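Side-chain contacts in lysine-sensitive aspartokinase 3 (PDB 2J0W), which catalyses the ATP-dependent phosphorylation of L-aspartate to 4-phospho-L-aspartate, the first step toward lysine, and is feedback-inhibited by lysine: residues Gln138-Arg143 and Leu168-Arg173; Glu76-Pro81 and Leu130-Val135. All blocks are in the same frame, centred on the assembly; numbering follows the deposited sequence.

Interaction 1: residues Gln138-Arg143 and Leu168-Arg173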
ATOM      1  N   GLN A 138      15.154 -36.058 -31.634  1.00 73.10           N
ATOM      2  CA  GLN A 138      13.824 -36.622 -31.461  1.00 69.97           C
ATOM      3  C   GLN A 138      12.805 -35.655 -30.856  1.00 66.68           C
ATOM      4  O   GLN A 138      13.135 -34.768 -30.066  1.00 63.92           O
ATOM      5  CB  GLN A 138      13.903 -37.922 -30.649  1.00 69.08           C
ATOM      6  CG  GLN A 138      14.709 -37.802 -29.355  1.00 72.47           C
ATOM      7  CD  GLN A 138      14.874 -39.135 -28.675  1.00 76.58           C
ATOM      8  OE1 GLN A 138      13.891 -39.848 -28.429  1.00 82.41           O
ATOM      9  NE2 GLN A 138      16.128 -39.487 -28.344  1.00 74.03           N
ATOM     10  N   TRP A 139      11.557 -35.853 -31.259  1.00 63.83           N
ATOM     11  CA  TRP A 139      10.435 -35.041 -30.817  1.00 61.97           C
ATOM     12  C   TRP A 139       9.933 -35.592 -29.490  1.00 63.26           C
ATOM     13  O   TRP A 139       9.907 -36.810 -29.292  1.00 63.50           O
ATOM     14  CB  TRP A 139       9.331 -35.107 -31.877  1.00 52.94           C
ATOM     15  CG  TRP A 139       8.146 -34.238 -31.628  1.00 50.43           C
ATOM     16  CD1 TRP A 139       8.001 -32.923 -31.969  1.00 51.86           C
ATOM     17  CD2 TRP A 139       6.924 -34.625 -30.989  1.00 43.47           C
ATOM     18  NE1 TRP A 139       6.761 -32.467 -31.579  1.00 51.48           N
ATOM     19  CE2 TRP A 139       6.081 -33.491 -30.973  1.00 44.80           C
ATOM     20  CE3 TRP A 139       6.458 -35.824 -30.424  1.00 44.35           C
ATOM     21  CZ2 TRP A 139       4.794 -33.518 -30.417  1.00 48.68           C
ATOM     22  CZ3 TRP A 139       5.175 -35.850 -29.867  1.00 44.48           C
ATOM     23  CH2 TRP A 139       4.361 -34.703 -29.867  1.00 36.11           C
ATOM     24  N   PHE A 140       9.545 -34.698 -28.579  1.00 62.43           N
ATOM     25  CA  PHE A 140       9.037 -35.109 -27.272  1.00 54.63           C
ATOM     26  C   PHE A 140       7.857 -34.245 -26.854  1.00 51.98           C
ATOM     27  O   PHE A 140       7.894 -33.029 -27.014  1.00 53.39           O
ATOM     28  CB  PHE A 140      10.132 -34.999 -26.216  1.00 41.40           C
ATOM     29  CG  PHE A 140       9.736 -35.563 -24.889  1.00 39.35           C
ATOM     30  CD1 PHE A 140       9.639 -36.938 -24.707  1.00 45.41           C
ATOM     31  CD2 PHE A 140       9.435 -34.724 -23.824  1.00 44.62           C
ATOM     32  CE1 PHE A 140       9.244 -37.476 -23.473  1.00 52.03           C
ATOM     33  CE2 PHE A 140       9.038 -35.251 -22.583  1.00 48.33           C
ATOM     34  CZ  PHE A 140       8.945 -36.628 -22.409  1.00 40.46           C
ATOM     35  N   ASP A 141       6.827 -34.879 -26.299  1.00 49.77           N
ATOM     36  CA  ASP A 141       5.607 -34.184 -25.854  1.00 48.14           C
ATOM     37  C   ASP A 141       5.686 -33.730 -24.381  1.00 47.78           C
ATOM     38  O   ASP A 141       5.384 -34.518 -23.477  1.00 50.73           O
ATOM     39  CB  ASP A 141       4.409 -35.127 -26.039  1.00 36.82           C
ATOM     40  CG  ASP A 141       3.075 -34.454 -25.764  1.00 48.74           C
ATOM     41  OD1 ASP A 141       3.008 -33.518 -24.931  1.00 45.31           O
ATOM     42  OD2 ASP A 141       2.077 -34.881 -26.381  1.00 51.89           O
ATOM     43  N   VAL A 142       6.060 -32.471 -24.129  1.00 42.68           N
ATOM     44  CA  VAL A 142       6.175 -32.005 -22.749  1.00 39.43           C
ATOM     45  C   VAL A 142       5.013 -32.395 -21.890  1.00 41.95           C
ATOM     46  O   VAL A 142       5.168 -32.581 -20.687  1.00 47.01           O
ATOM     47  CB  VAL A 142       6.279 -30.477 -22.595  1.00 39.87           C
ATOM     48  CG1 VAL A 142       7.726 -30.040 -22.617  1.00 40.00           C
ATOM     49  CG2 VAL A 142       5.458 -29.790 -23.648  1.00 43.33           C
ATOM     50  N   ARG A 143       3.840 -32.511 -22.484  1.00 43.97           N
ATOM     51  CA  ARG A 143       2.679 -32.861 -21.686  1.00 48.40           C
ATOM     52  C   ARG A 143       2.886 -34.121 -20.853  1.00 47.95           C
ATOM     53  O   ARG A 143       2.247 -34.293 -19.813  1.00 49.09           O
ATOM     54  CB  ARG A 143       1.451 -32.973 -22.581  1.00 50.31           C
ATOM     55  CG  ARG A 143       1.082 -31.631 -23.176  1.00 47.96           C
ATOM     56  CD  ARG A 143      -0.102 -31.738 -24.090  1.00 47.48           C
ATOM     57  NE  ARG A 143       0.225 -32.524 -25.271  1.00 48.98           N
ATOM     58  CZ  ARG A 143      -0.621 -32.758 -26.269  1.00 41.68           C
ATOM     59  NH1 ARG A 143      -1.858 -32.262 -26.241  1.00 34.82           N
ATOM     60  NH2 ARG A 143      -0.230 -33.506 -27.288  1.00 39.15           N
ATOM     61  N   LEU A 168      12.037 -39.683 -15.308  1.00 77.02           N
ATOM     62  CA  LEU A 168      11.588 -41.012 -15.694  1.00 78.94           C
ATOM     63  C   LEU A 168      11.255 -41.158 -17.177  1.00 79.13           C
ATOM     64  O   LEU A 168      11.233 -42.273 -17.698  1.00 83.96           O
ATOM     65  CB  LEU A 168      10.381 -41.419 -14.841  1.00 78.33           C
ATOM     66  CG  LEU A 168      10.608 -41.329 -13.323  1.00 81.05           C
ATOM     67  CD1 LEU A 168       9.337 -41.683 -12.565  1.00 74.87           C
ATOM     68  CD2 LEU A 168      11.746 -42.259 -12.929  1.00 84.45           C
ATOM     69  N   GLN A 169      11.015 -40.047 -17.866  1.00 75.03           N
ATOM     70  CA  GLN A 169      10.669 -40.124 -19.281  1.00 71.40           C
ATOM     71  C   GLN A 169      11.497 -39.239 -20.193  1.00 69.37           C
ATOM     72  O   GLN A 169      11.671 -39.556 -21.372  1.00 70.29           O
ATOM     73  CB  GLN A 169       9.201 -39.763 -19.493  1.00 72.28           C
ATOM     74  CG  GLN A 169       8.217 -40.518 -18.633  1.00 83.14           C
ATOM     75  CD  GLN A 169       6.877 -40.698 -19.329  1.00 93.09           C
ATOM     76  OE1 GLN A 169       6.741 -41.523 -20.240  1.00 95.84           O
ATOM     77  NE2 GLN A 169       5.882 -39.916 -18.917  1.00 88.43           N
ATOM     78  N   LEU A 170      11.996 -38.128 -19.655  1.00 66.67           N
ATOM     79  CA  LEU A 170      12.772 -37.176 -20.440  1.00 63.95           C
ATOM     80  C   LEU A 170      14.285 -37.329 -20.345  1.00 66.59           C
ATOM     81  O   LEU A 170      15.005 -37.067 -21.315  1.00 68.68           O
ATOM     82  CB  LEU A 170      12.387 -35.739 -20.050  1.00 54.37           C
ATOM     83  CG  LEU A 170      13.042 -34.645 -20.906  1.00 55.78           C
ATOM     84  CD1 LEU A 170      12.542 -34.758 -22.329  1.00 56.23           C
ATOM     85  CD2 LEU A 170      12.728 -33.274 -20.363  1.00 50.34           C
ATOM     86  N   LEU A 171      14.776 -37.741 -19.182  1.00 67.94           N
ATOM     87  CA  LEU A 171      16.210 -37.893 -18.997  1.00 67.77           C
ATOM     88  C   LEU A 171      16.778 -38.917 -19.977  1.00 68.19           C
ATOM     89  O   LEU A 171      17.694 -38.612 -20.746  1.00 68.21           O
ATOM     90  CB  LEU A 171      16.516 -38.294 -17.554  1.00 64.11           C
ATOM     91  CG  LEU A 171      17.998 -38.276 -17.186  1.00 63.80           C
ATOM     92  CD1 LEU A 171      18.564 -36.899 -17.413  1.00 57.02           C
ATOM     93  CD2 LEU A 171      18.166 -38.682 -15.737  1.00 73.47           C
ATOM     94  N   PRO A 172      16.239 -40.145 -19.973  1.00 68.74           N
ATOM     95  CA  PRO A 172      16.738 -41.171 -20.895  1.00 70.07           C
ATOM     96  C   PRO A 172      16.837 -40.660 -22.329  1.00 69.93           C
ATOM     97  O   PRO A 172      17.797 -40.965 -23.038  1.00 71.51           O
ATOM     98  CB  PRO A 172      15.716 -42.291 -20.747  1.00 69.92           C
ATOM     99  CG  PRO A 172      15.353 -42.197 -19.292  1.00 73.10           C
ATOM    100  CD  PRO A 172      15.208 -40.698 -19.074  1.00 71.94           C
ATOM    101  N   ARG A 173      15.848 -39.877 -22.749  1.00 69.32           N
ATOM    102  CA  ARG A 173      15.845 -39.334 -24.103  1.00 69.99           C
ATOM    103  C   ARG A 173      16.986 -38.333 -24.325  1.00 67.55           C
ATOM    104  O   ARG A 173      17.471 -38.183 -25.449  1.00 67.69           O
ATOM    105  CB  ARG A 173      14.495 -38.669 -24.411  1.00 70.99           C
ATOM    106  CG  ARG A 173      13.508 -39.515 -25.217  1.00 69.58           C
ATOM    107  CD  ARG A 173      13.051 -40.745 -24.459  1.00 82.01           C
ATOM    108  NE  ARG A 173      14.026 -41.831 -24.509  1.00 83.06           N
ATOM    109  CZ  ARG A 173      13.896 -42.979 -23.850  1.00 86.31           C
ATOM    110  NH1 ARG A 173      12.834 -43.189 -23.084  1.00 89.76           N
ATOM    111  NH2 ARG A 173      14.819 -43.925 -23.966  1.00 86.61           N
TER

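Interaction 2: residues Glu76-Pro81 and Leu130-Val135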
ATOM      1  N   GLU A  76       6.972 -27.239 -47.582  1.00 70.00           N
ATOM      2  CA  GLU A  76       7.370 -27.262 -48.987  1.00 73.17           C
ATOM      3  C   GLU A  76       8.859 -27.007 -49.234  1.00 75.04           C
ATOM      4  O   GLU A  76       9.279 -26.932 -50.387  1.00 78.11           O
ATOM      5  CB  GLU A  76       6.574 -26.224 -49.779  1.00 74.42           C
ATOM      6  CG  GLU A  76       5.077 -26.465 -49.817  1.00 78.81           C
ATOM      7  CD  GLU A  76       4.302 -25.299 -50.420  1.00 87.83           C
ATOM      8  OE1 GLU A  76       3.071 -25.443 -50.568  1.00 91.12           O
ATOM      9  OE2 GLU A  76       4.910 -24.248 -50.739  1.00 85.86           O
ATOM     10  N   ARG A  77       9.651 -26.871 -48.170  1.00 71.73           N
ATOM     11  CA  ARG A  77      11.087 -26.623 -48.328  1.00 69.30           C
ATOM     12  C   ARG A  77      11.919 -27.796 -47.824  1.00 70.81           C
ATOM     13  O   ARG A  77      13.140 -27.837 -47.992  1.00 69.73           O
ATOM     14  CB  ARG A  77      11.489 -25.353 -47.578  1.00 68.88           C
ATOM     15  CG  ARG A  77      10.756 -24.106 -48.004  1.00 73.50           C
ATOM     16  CD  ARG A  77      11.583 -23.277 -48.959  1.00 78.24           C
ATOM     17  NE  ARG A  77      12.853 -22.894 -48.351  1.00 85.26           N
ATOM     18  CZ  ARG A  77      13.678 -21.972 -48.836  1.00 91.20           C
ATOM     19  NH1 ARG A  77      13.376 -21.318 -49.953  1.00 93.74           N
ATOM     20  NH2 ARG A  77      14.809 -21.697 -48.199  1.00 93.94           N
ATOM     21  N   LEU A  78      11.248 -28.737 -47.176  1.00 72.58           N
ATOM     22  CA  LEU A  78      11.910 -29.915 -46.641  1.00 74.32           C
ATOM     23  C   LEU A  78      12.338 -30.841 -47.773  1.00 76.61           C
ATOM     24  O   LEU A  78      11.889 -30.693 -48.914  1.00 76.05           O
ATOM     25  CB  LEU A  78      10.953 -30.674 -45.735  1.00 73.84           C
ATOM     26  CG  LEU A  78      10.426 -29.940 -44.517  1.00 75.08           C
ATOM     27  CD1 LEU A  78       8.999 -30.383 -44.270  1.00 76.87           C
ATOM     28  CD2 LEU A  78      11.329 -30.212 -43.318  1.00 70.81           C
ATOM     29  N   ARG A  79      13.190 -31.808 -47.445  1.00 76.93           N
ATOM     30  CA  ARG A  79      13.658 -32.772 -48.426  1.00 76.61           C
ATOM     31  C   ARG A  79      12.588 -33.854 -48.598  1.00 74.52           C
ATOM     32  O   ARG A  79      12.174 -34.145 -49.718  1.00 72.98           O
ATOM     33  CB  ARG A  79      14.984 -33.387 -47.965  1.00 81.07           C
ATOM     34  CG  ARG A  79      15.799 -34.079 -49.066  1.00 87.22           C
ATOM     35  CD  ARG A  79      17.287 -34.084 -48.711  1.00 92.88           C
ATOM     36  NE  ARG A  79      17.786 -32.718 -48.536  1.00 97.19           N
ATOM     37  CZ  ARG A  79      18.933 -32.401 -47.941  1.00 97.54           C
ATOM     38  NH1 ARG A  79      19.718 -33.354 -47.455  1.00106.18           N
ATOM     39  NH2 ARG A  79      19.291 -31.126 -47.816  1.00 86.40           N
ATOM     40  N   TYR A  80      12.128 -34.434 -47.492  1.00 73.21           N
ATOM     41  CA  TYR A  80      11.102 -35.474 -47.549  1.00 74.49           C
ATOM     42  C   TYR A  80       9.849 -35.005 -46.802  1.00 73.50           C
ATOM     43  O   TYR A  80       9.544 -35.456 -45.696  1.00 74.97           O
ATOM     44  CB  TYR A  80      11.616 -36.785 -46.928  1.00 81.73           C
ATOM     45  CG  TYR A  80      12.954 -37.277 -47.458  1.00 88.89           C
ATOM     46  CD1 TYR A  80      14.159 -36.840 -46.894  1.00 94.17           C
ATOM     47  CD2 TYR A  80      13.017 -38.187 -48.516  1.00 90.32           C
ATOM     48  CE1 TYR A  80      15.393 -37.300 -47.368  1.00 89.06           C
ATOM     49  CE2 TYR A  80      14.247 -38.650 -48.998  1.00 91.17           C
ATOM     50  CZ  TYR A  80      15.426 -38.201 -48.419  1.00 90.03           C
ATOM     51  OH  TYR A  80      16.634 -38.655 -48.895  1.00 94.34           O
ATOM     52  N   PRO A  81       9.090 -34.103 -47.416  1.00 72.25           N
ATOM     53  CA  PRO A  81       7.875 -33.570 -46.806  1.00 72.14           C
ATOM     54  C   PRO A  81       6.669 -34.491 -46.722  1.00 73.42           C
ATOM     55  O   PRO A  81       5.616 -34.073 -46.253  1.00 75.47           O
ATOM     56  CB  PRO A  81       7.585 -32.354 -47.669  1.00 76.20           C
ATOM     57  CG  PRO A  81       8.011 -32.834 -49.035  1.00 69.55           C
ATOM     58  CD  PRO A  81       9.342 -33.473 -48.726  1.00 69.96           C
ATOM     59  N   LEU A 130      16.207 -30.539 -38.472  1.00 71.68           N
ATOM     60  CA  LEU A 130      17.437 -31.015 -37.853  1.00 75.81           C
ATOM     61  C   LEU A 130      17.911 -32.339 -38.433  1.00 78.65           C
ATOM     62  O   LEU A 130      19.118 -32.564 -38.558  1.00 81.16           O
ATOM     63  CB  LEU A 130      17.265 -31.146 -36.340  1.00 77.89           C
ATOM     64  CG  LEU A 130      17.113 -29.838 -35.567  1.00 79.82           C
ATOM     65  CD1 LEU A 130      17.180 -30.119 -34.082  1.00 83.16           C
ATOM     66  CD2 LEU A 130      18.218 -28.882 -35.955  1.00 84.38           C
ATOM     67  N   ARG A 131      16.972 -33.219 -38.775  1.00 78.16           N
ATOM     68  CA  ARG A 131      17.324 -34.507 -39.366  1.00 79.59           C
ATOM     69  C   ARG A 131      17.689 -34.372 -40.845  1.00 81.72           C
ATOM     70  O   ARG A 131      18.312 -35.259 -41.426  1.00 81.29           O
ATOM     71  CB  ARG A 131      16.175 -35.500 -39.196  1.00 72.26           C
ATOM     72  CG  ARG A 131      16.017 -35.941 -37.772  1.00 75.17           C
ATOM     73  CD  ARG A 131      14.957 -36.990 -37.628  1.00 83.84           C
ATOM     74  NE  ARG A 131      14.908 -37.487 -36.259  1.00 96.30           N
ATOM     75  CZ  ARG A 131      14.016 -38.366 -35.815  1.00103.08           C
ATOM     76  NH1 ARG A 131      13.089 -38.848 -36.636  1.00103.86           N
ATOM     77  NH2 ARG A 131      14.051 -38.764 -34.550  1.00106.78           N
ATOM     78  N   GLU A 132      17.294 -33.257 -41.447  1.00 84.02           N
ATOM     79  CA  GLU A 132      17.598 -32.999 -42.847  1.00 84.89           C
ATOM     80  C   GLU A 132      19.089 -32.667 -42.903  1.00 87.24           C
ATOM     81  O   GLU A 132      19.657 -32.446 -43.976  1.00 90.34           O
ATOM     82  CB  GLU A 132      16.775 -31.815 -43.354  1.00 86.59           C
ATOM     83  CG  GLU A 132      16.726 -31.684 -44.862  1.00 89.95           C
ATOM     84  CD  GLU A 132      15.522 -30.887 -45.334  1.00 88.62           C
ATOM     85  OE1 GLU A 132      15.676 -29.684 -45.646  1.00 86.12           O
ATOM     86  OE2 GLU A 132      14.419 -31.474 -45.384  1.00 83.86           O
ATOM     87  N   ARG A 133      19.714 -32.642 -41.727  1.00 85.41           N
ATOM     88  CA  ARG A 133      21.137 -32.363 -41.592  1.00 85.13           C
ATOM     89  C   ARG A 133      21.850 -33.529 -40.932  1.00 87.10           C
ATOM     90  O   ARG A 133      22.939 -33.353 -40.383  1.00 85.09           O
ATOM     91  CB  ARG A 133      21.372 -31.139 -40.723  1.00 85.01           C
ATOM     92  CG  ARG A 133      20.700 -29.882 -41.176  1.00 83.49           C
ATOM     93  CD  ARG A 133      21.151 -28.751 -40.288  1.00 71.08           C
ATOM     94  NE  ARG A 133      20.665 -27.467 -40.767  1.00 72.98           N
ATOM     95  CZ  ARG A 133      21.132 -26.299 -40.345  1.00 74.62           C
ATOM     96  NH1 ARG A 133      22.098 -26.268 -39.437  1.00 74.41           N
ATOM     97  NH2 ARG A 133      20.637 -25.165 -40.827  1.00 68.75           N
ATOM     98  N   ASP A 134      21.231 -34.708 -40.967  1.00 90.92           N
ATOM     99  CA  ASP A 134      21.820 -35.903 -40.354  1.00 95.80           C
ATOM    100  C   ASP A 134      22.141 -35.638 -38.878  1.00 97.11           C
ATOM    101  O   ASP A 134      23.307 -35.632 -38.469  1.00 97.00           O
ATOM    102  CB  ASP A 134      23.105 -36.308 -41.088  1.00101.53           C
ATOM    103  CG  ASP A 134      22.835 -37.118 -42.342  1.00101.59           C
ATOM    104  OD1 ASP A 134      21.955 -36.719 -43.141  1.00 97.06           O
ATOM    105  OD2 ASP A 134      23.512 -38.155 -42.537  1.00102.50           O
ATOM    106  N   VAL A 135      21.105 -35.419 -38.078  1.00 97.43           N
ATOM    107  CA  VAL A 135      21.288 -35.158 -36.665  1.00 94.28           C
ATOM    108  C   VAL A 135      20.337 -36.031 -35.870  1.00 94.03           C
ATOM    109  O   VAL A 135      19.182 -36.212 -36.245  1.00 93.14           O
ATOM    110  CB  VAL A 135      20.984 -33.669 -36.326  1.00 89.95           C
ATOM    111  CG1 VAL A 135      21.286 -33.402 -34.864  1.00 89.45           C
ATOM    112  CG2 VAL A 135      21.796 -32.741 -37.215  1.00 78.36           C
TER

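Interaction 1: residues Gln138-Arg143 and Leu168-Arg173
One face of the Phe140 ring carries the CD1 methyl of Leu170, which stands 3.4 Å above the ring plane and is offset toward the rim on the CD2-CE2 side. This is a CH-pi contact: the line from the Phe140 ring centroid to Leu170 CD1 lies 23° off the ring normal. The backbone O of Gln169 approaches Phe140 CE1 obliquely at 3.8 Å. On the Arg173 guanidinium, one face is covered by Pro172 CB, its own helical neighbour.

These groups belong to a beta-alpha-beta unit of the amino acid kinase fold, in which helix 159-176 links parallel strands 137-139 and 178-182. Phe140 has CG anti to the backbone N (chi1 -173°), which carries its ring toward the helix; the ring also touches Val179 of strand 178-182. Leu170 also touches Leu212.

At the other end of the contact, the Gln138 and Arg173 side chains cross at about a right angle. Bends at chi2 and chi3 of Arg173 turn its guanidinium aside, so a methylene meets the amide. Both polar ends converge on Glu176: its OE1 accepts from Gln138 NE2 and forms a salt bridge with Arg173 NE. Gln138 NE2 is also 3.4 Å from Arg173 O, but the angle is too poor for a bond. The closest approach of this pair is Gln138 OE1 to Arg173 CG, at 3.3 Å.

Interaction 2: residues Glu76-Pro81 and Leu130-Val135
Glu132 reaches across to Arg79 because its CG is anti to the backbone N (chi1 -165°) and the chain stays extended beyond it, delivering the carboxylate to the backbone of the 76-81 loop. Arg79 also starts anti, but a bend at chi3 (-59°) folds its guanidinium back over the stem of Glu132. The two side chains cross obliquely, and Glu132 CG lies over the centre of one Arg79 guanidinium face, 3.8 Å from its plane.

The polar link joins the main-chain amide of Arg79 to the carboxylate of Glu132. Arg79 N donates to Glu132 OE2 with an N-H...O angle of 152°; the modelled N-to-OE2 separation of 2.4 Å is very short, and its exact value is doubtful. Beside this bond, OE2 also lies 3.2 Å from Leu78 CA and 3.3 Å from Arg79 CB, so the oxygen sits among aliphatic carbons as well as at the amide.

The contact ties the loop between helices 57-75 and 82-102 to the type I beta turn, Arg131 to Asp134, at the end of helix 108-131. The turn is marked by Asp134 N bonding to Arg131 O at 3.0 Å. Helix 17-27 borders the site through Phe17, which touches Glu132, while Arg133 forms a salt bridge with Asp25.

Arg79 NH2 and Glu132 OE1 are 4.5 Å apart, with the oxygen well out of the guanidinium plane and no N-H directed at it. Their opposite charges probably attract at this surface, but the one directed polar contact between the segments appears to be Arg79 N with the carboxylate, so the loop backbone, more than the guanidinium, would hold Glu132.

How the interactions relate
Both interactions lie in the amino acid kinase region, on the same side of the chain's centre, with their own centres about 21 Å apart. They come in series along the chain: interaction 2 closes in the turn that follows helix 108-131, and interaction 1 opens on strand 137-139, the next regular element and an edge of the nine-stranded sheet within this chain. They also touch, Arg131 NH2 packing against Gln138 CA at 3.8 Å. Interaction 2 joins peripheral helix connections at the surface, away from the annotated sites, whereas interaction 1 packs a helix against the sheet edge nearer the substrate site, with the Phe140 side chain about 12 Å from that of substrate-binding Glu119.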